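Local coordinates for protein putative Ribokinase II (Escherichia coli O6, PDB 3IQ0) that binds ATP and magnesium and is a pfkB-family (ribokinase-like) kinase that probably phosphorylates a sugar such as ribose, at residues B[161-166]-B[191-196]; B[222-227]-B[234-239]. All blocks are in the same frame, centred on the assembly; numbering follows the deposited sequence.

Contact 1: residues B[161-166]-B[191-196]; sequences GGVISF and TDIYMP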
loop_
_atom_site.group_PDB
_atom_site.type_symbol
_atom_site.label_atom_id
_atom_site.label_comp_id
_atom_site.label_asym_id
_atom_site.label_seq_id
_atom_site.Cartn_x
_atom_site.Cartn_y
_atom_site.Cartn_z
ATOM N N GLY B 161 6.777 15.625 -34.674
ATOM C CA GLY B 161 8.210 15.674 -34.904
ATOM C C GLY B 161 9.059 15.741 -33.648
ATOM O O GLY B 161 10.124 16.348 -33.661
ATOM N N GLY B 162 8.597 15.112 -32.570
ATOM C CA GLY B 162 9.343 15.120 -31.323
ATOM C C GLY B 162 10.390 14.026 -31.203
ATOM O O GLY B 162 10.456 13.127 -32.038
ATOM N N VAL B 163 11.204 14.108 -30.154
ATOM C CA VAL B 163 12.268 13.140 -29.899
ATOM C C VAL B 163 11.928 12.248 -28.709
ATOM O O VAL B 163 11.395 12.711 -27.698
ATOM C CB VAL B 163 13.613 13.855 -29.613
ATOM C CG1 VAL B 163 14.690 12.835 -29.263
ATOM C CG2 VAL B 163 14.033 14.675 -30.831
ATOM N N ILE B 164 12.242 10.964 -28.833
ATOM C CA ILE B 164 11.964 9.990 -27.784
ATOM C C ILE B 164 13.261 9.532 -27.096
ATOM O O ILE B 164 14.234 9.170 -27.760
ATOM C CB ILE B 164 11.244 8.741 -28.381
ATOM C CG1 ILE B 164 9.967 9.165 -29.121
ATOM C CG2 ILE B 164 10.915 7.733 -27.277
ATOM C CD1 ILE B 164 8.881 9.759 -28.238
ATOM N N SER B 165 13.285 9.580 -25.765
ATOM C CA SER B 165 14.442 9.119 -25.002
ATOM C C SER B 165 13.920 7.934 -24.208
ATOM O O SER B 165 12.758 7.915 -23.796
ATOM C CB SER B 165 14.977 10.215 -24.065
ATOM O OG SER B 165 13.954 10.734 -23.236
ATOM N N PHE B 166 14.773 6.946 -23.984
ATOM C CA PHE B 166 14.338 5.740 -23.290
ATOM C C PHE B 166 15.386 5.214 -22.325
ATOM O O PHE B 166 16.547 5.020 -22.699
ATOM C CB PHE B 166 13.989 4.683 -24.351
ATOM C CG PHE B 166 13.636 3.324 -23.797
ATOM C CD1 PHE B 166 12.856 3.192 -22.653
ATOM C CD2 PHE B 166 14.019 2.171 -24.476
ATOM C CE1 PHE B 166 12.453 1.931 -22.193
ATOM C CE2 PHE B 166 13.622 0.902 -24.026
ATOM C CZ PHE B 166 12.835 0.787 -22.880
ATOM N N THR B 191 12.982 4.763 -30.361
ATOM C CA THR B 191 13.857 5.574 -29.524
ATOM C C THR B 191 14.964 6.285 -30.289
ATOM O O THR B 191 15.584 5.716 -31.190
ATOM C CB THR B 191 14.506 4.706 -28.431
ATOM O OG1 THR B 191 13.488 4.248 -27.537
ATOM C CG2 THR B 191 15.563 5.503 -27.659
ATOM N N ASP B 192 15.221 7.531 -29.910
ATOM C CA ASP B 192 16.270 8.320 -30.543
ATOM C C ASP B 192 17.470 8.379 -29.611
ATOM O O ASP B 192 18.620 8.376 -30.056
ATOM C CB ASP B 192 15.765 9.738 -30.826
ATOM C CG ASP B 192 14.546 9.754 -31.732
ATOM O OD1 ASP B 192 14.675 9.348 -32.903
ATOM O OD2 ASP B 192 13.458 10.165 -31.270
ATOM N N ILE B 193 17.183 8.418 -28.312
ATOM C CA ILE B 193 18.205 8.499 -27.271
ATOM C C ILE B 193 18.009 7.350 -26.288
ATOM O O ILE B 193 17.024 7.313 -25.556
ATOM C CB ILE B 193 18.097 9.858 -26.509
ATOM C CG1 ILE B 193 18.251 11.013 -27.505
ATOM C CG2 ILE B 193 19.159 9.951 -25.410
ATOM C CD1 ILE B 193 18.051 12.382 -26.887
ATOM N N TYR B 194 18.952 6.414 -26.287
ATOM C CA TYR B 194 18.894 5.247 -25.412
ATOM C C TYR B 194 19.857 5.440 -24.242
ATOM O O TYR B 194 21.040 5.710 -24.449
ATOM C CB TYR B 194 19.281 4.000 -26.213
ATOM C CG TYR B 194 18.906 2.693 -25.555
ATOM C CD1 TYR B 194 17.665 2.538 -24.932
ATOM C CD2 TYR B 194 19.776 1.605 -25.575
ATOM C CE1 TYR B 194 17.300 1.332 -24.343
ATOM C CE2 TYR B 194 19.422 0.390 -24.985
ATOM C CZ TYR B 194 18.183 0.265 -24.370
ATOM O OH TYR B 194 17.831 -0.912 -23.760
HETATM N N MSE B 195 19.362 5.296 -23.014
HETATM C CA MSE B 195 20.207 5.499 -21.839
HETATM C C MSE B 195 20.238 4.323 -20.856
HETATM O O MSE B 195 19.811 4.435 -19.706
HETATM C CB MSE B 195 19.768 6.781 -21.121
HETATM C CG MSE B 195 19.746 8.003 -22.031
HETATM SE SE MSE B 195 19.168 9.621 -21.125
HETATM C CE MSE B 195 17.301 9.430 -21.377
ATOM N N PRO B 196 20.769 3.175 -21.296
ATOM C CA PRO B 196 20.834 2.003 -20.424
ATOM C C PRO B 196 21.983 2.096 -19.439
ATOM O O PRO B 196 22.964 2.794 -19.683
ATOM C CB PRO B 196 21.054 0.868 -21.412
ATOM C CG PRO B 196 21.993 1.505 -22.382
ATOM C CD PRO B 196 21.354 2.872 -22.615
#
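Phe166 and Tyr194 lie side by side and point the same way from neighbouring parallel strands, 163-167 and 193-194, which helix 178-189 connects in a beta-alpha-beta unit of the central sheet of the ribokinase fold. Their ring planes are inclined by 37°, and the closest touch brings Phe166 CD2 to the edge of the tyrosine ring, 3.4 Å from Tyr194 CE1. CG of both residues stands anti to the backbone N (chi1 175° for Phe166); with the two bridged on one face of the sheet, this common torsion sends the rings off alongside each other. Thr191 crosses Phe166 at about a right angle, its OG1 3.3 Å from Phe166 CB; that hydroxyl is hydrogen-bonded to Val187 O in the preceding helix. On the other face of the sheet, Ser165 and Ile193 pair through their CB atoms, and the bent end of selenomethionine Met195 brings CE to 3.6 Å from Ser165 CB. Ser165 OG itself turns to His135 ND1 on strand 131-137. Within the sheet, Phe166 N donates to Ile193 O and Phe166 O accepts from Met195 N. Where the pairing begins, Ile164 O takes two donors, the N atoms of Asp192 and Ile193. The carboxylate of Asp192 bridges outward, OD1 to Lys223 NZ in a salt bridge, while the anti lone pair of OD2 receives Ile164 N at 2.8 Å, the N-H pointing almost straight at it (177°).

Contact 2: residues B[222-227]-B[234-239]; sequences VKEVIV and ASYYSA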
loop_
_atom_site.group_PDB
_atom_site.type_symbol
_atom_site.label_atom_id
_atom_site.label_comp_id
_atom_site.label_asym_id
_atom_site.label_seq_id
_atom_site.Cartn_x
_atom_site.Cartn_y
_atom_site.Cartn_z
ATOM N N VAL B 222 18.752 4.239 -33.367
ATOM C CA VAL B 222 19.043 5.053 -32.198
ATOM C C VAL B 222 20.202 5.973 -32.558
ATOM O O VAL B 222 21.234 5.523 -33.056
ATOM C CB VAL B 222 19.427 4.172 -30.987
ATOM C CG1 VAL B 222 19.773 5.048 -29.791
ATOM C CG2 VAL B 222 18.274 3.245 -30.643
ATOM N N LYS B 223 20.024 7.264 -32.318
ATOM C CA LYS B 223 21.053 8.234 -32.646
ATOM C C LYS B 223 22.117 8.374 -31.567
ATOM O O LYS B 223 23.291 8.581 -31.868
ATOM C CB LYS B 223 20.404 9.593 -32.925
ATOM C CG LYS B 223 19.426 9.561 -34.092
ATOM C CD LYS B 223 18.710 10.890 -34.284
ATOM C CE LYS B 223 17.702 10.808 -35.426
ATOM N NZ LYS B 223 16.698 9.719 -35.219
ATOM N N GLU B 224 21.702 8.260 -30.309
ATOM C CA GLU B 224 22.624 8.392 -29.189
ATOM C C GLU B 224 22.377 7.344 -28.125
ATOM O O GLU B 224 21.238 7.057 -27.768
ATOM C CB GLU B 224 22.498 9.780 -28.562
ATOM C CG GLU B 224 22.942 10.912 -29.471
ATOM C CD GLU B 224 22.546 12.274 -28.943
ATOM O OE1 GLU B 224 21.340 12.567 -28.900
ATOM O OE2 GLU B 224 23.439 13.054 -28.568
ATOM N N VAL B 225 23.463 6.776 -27.628
ATOM C CA VAL B 225 23.402 5.774 -26.578
ATOM C C VAL B 225 24.288 6.278 -25.451
ATOM O O VAL B 225 25.505 6.407 -25.620
ATOM C CB VAL B 225 23.931 4.411 -27.066
ATOM C CG1 VAL B 225 23.902 3.394 -25.926
ATOM C CG2 VAL B 225 23.092 3.928 -28.237
ATOM N N ILE B 226 23.672 6.606 -24.321
ATOM C CA ILE B 226 24.422 7.084 -23.168
ATOM C C ILE B 226 24.444 5.981 -22.119
ATOM O O ILE B 226 23.412 5.648 -21.535
ATOM C CB ILE B 226 23.794 8.360 -22.551
ATOM C CG1 ILE B 226 23.902 9.535 -23.519
ATOM C CG2 ILE B 226 24.515 8.723 -21.271
ATOM C CD1 ILE B 226 22.906 9.513 -24.646
ATOM N N VAL B 227 25.622 5.408 -21.886
ATOM C CA VAL B 227 25.748 4.331 -20.914
ATOM C C VAL B 227 26.239 4.802 -19.558
ATOM O O VAL B 227 27.312 5.398 -19.438
ATOM C CB VAL B 227 26.690 3.222 -21.419
ATOM C CG1 VAL B 227 26.914 2.192 -20.324
ATOM C CG2 VAL B 227 26.082 2.553 -22.644
ATOM N N ALA B 234 30.554 7.370 -17.077
ATOM C CA ALA B 234 29.566 7.089 -18.110
ATOM C C ALA B 234 30.194 7.259 -19.481
ATOM O O ALA B 234 31.209 7.935 -19.625
ATOM C CB ALA B 234 28.371 8.024 -17.965
ATOM N N SER B 235 29.579 6.649 -20.485
ATOM C CA SER B 235 30.081 6.729 -21.849
ATOM C C SER B 235 29.011 7.213 -22.824
ATOM O O SER B 235 27.818 6.974 -22.629
ATOM C CB SER B 235 30.593 5.357 -22.299
ATOM O OG SER B 235 31.614 4.886 -21.438
ATOM N N TYR B 236 29.455 7.899 -23.873
ATOM C CA TYR B 236 28.563 8.415 -24.905
ATOM C C TYR B 236 28.922 7.725 -26.214
ATOM O O TYR B 236 30.105 7.547 -26.520
ATOM C CB TYR B 236 28.749 9.925 -25.068
ATOM C CG TYR B 236 27.948 10.528 -26.207
ATOM C CD1 TYR B 236 26.650 10.999 -26.002
ATOM C CD2 TYR B 236 28.487 10.623 -27.489
ATOM C CE1 TYR B 236 25.912 11.555 -27.046
ATOM C CE2 TYR B 236 27.759 11.173 -28.537
ATOM C CZ TYR B 236 26.475 11.637 -28.310
ATOM O OH TYR B 236 25.760 12.196 -29.340
ATOM N N TYR B 237 27.909 7.347 -26.984
ATOM C CA TYR B 237 28.129 6.676 -28.261
ATOM C C TYR B 237 27.193 7.181 -29.350
ATOM O O TYR B 237 25.979 7.224 -29.166
ATOM C CB TYR B 237 27.915 5.166 -28.117
ATOM C CG TYR B 237 28.796 4.494 -27.096
ATOM C CD1 TYR B 237 30.139 4.241 -27.360
ATOM C CD2 TYR B 237 28.282 4.101 -25.861
ATOM C CE1 TYR B 237 30.952 3.610 -26.419
ATOM C CE2 TYR B 237 29.082 3.472 -24.914
ATOM C CZ TYR B 237 30.413 3.229 -25.198
ATOM O OH TYR B 237 31.199 2.605 -24.261
ATOM N N SER B 238 27.769 7.557 -30.486
ATOM C CA SER B 238 26.995 8.012 -31.636
ATOM C C SER B 238 27.704 7.450 -32.863
ATOM O O SER B 238 28.841 6.990 -32.764
ATOM C CB SER B 238 26.948 9.542 -31.710
ATOM O OG SER B 238 28.231 10.085 -31.964
ATOM N N ALA B 239 27.043 7.477 -34.013
ATOM C CA ALA B 239 27.661 6.953 -35.222
ATOM C C ALA B 239 28.939 7.719 -35.555
ATOM O O ALA B 239 29.872 7.167 -36.137
ATOM C CB ALA B 239 26.686 7.041 -36.388
HETATM O O HOH W 1 24.382 8.343 -34.273
#
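Glu224 OE2 is held by two groups: Tyr236 OH donates to it at 2.6 Å, and Arg270 NH2 of helix 258-271 forms a salt bridge with it. The carboxylate offers the tyrosine its anti lone pair, and OE2 sits at the edge of the ring, in its plane, with the carboxylate turned 81° to the ring. An extended glutamate chain beyond CG (chi2 168°) reaches across to the phenol, with Glu224 CG also close to the hydroxyl. The neighbouring arginine would be expected to favour the charged form of the glutamate. Nearer the backbone, Ile226 CG1 lies 4.0 Å from Tyr236 CD1 on the same face of the sheet. Strands 224-228 and 234-237 form an antiparallel beta hairpin near one end of the central sheet, the axes of segments 224-227 and 234-237 approaching to 4.7 Å. Val225 with Tyr237 and Val227 with Ser235 are hydrogen-bonded pairs; Ile226 with Tyr236 is the non-hydrogen-bonded pair between them. On the face that bears the valines, Tyr237 CG lies anti to its carbonyl carbon (chi1 -58°), and the ring passes Val227 at an oblique angle and turns its edge to CG2, with Tyr237 CE2 3.9 Å from Val227 CG2. Val225 and Tyr237 approach through their CB atoms. Beyond the last direct backbone bond, a water donates to Lys223 O at 2.7 Å and accepts from Ala239 N at 2.8 Å.

Contacts 1 and 2 follow each other along the chain and share one sheet, their centres 11 Å apart. Strand 193-194 of contact 1 runs beside strand 224-228 of contact 2: Tyr194 N lies 2.8 Å from Glu224 O and Tyr194 O 2.8 Å from Ile226 N, probable hydrogen bonds that continue the parallel part of the sheet up to the hairpin. Their side chains meet too, with Ile193 resting on Glu224 and Ile226. The end of strand 193-194 and the start of strand 234-237 lie on the nucleotide side. The side chain of Ala234 comes within about 4 Å of the bound ATP and that of Met195 within about 7 Å, whereas magnesium is about 11 Å from the side chains of Met195 and Val227.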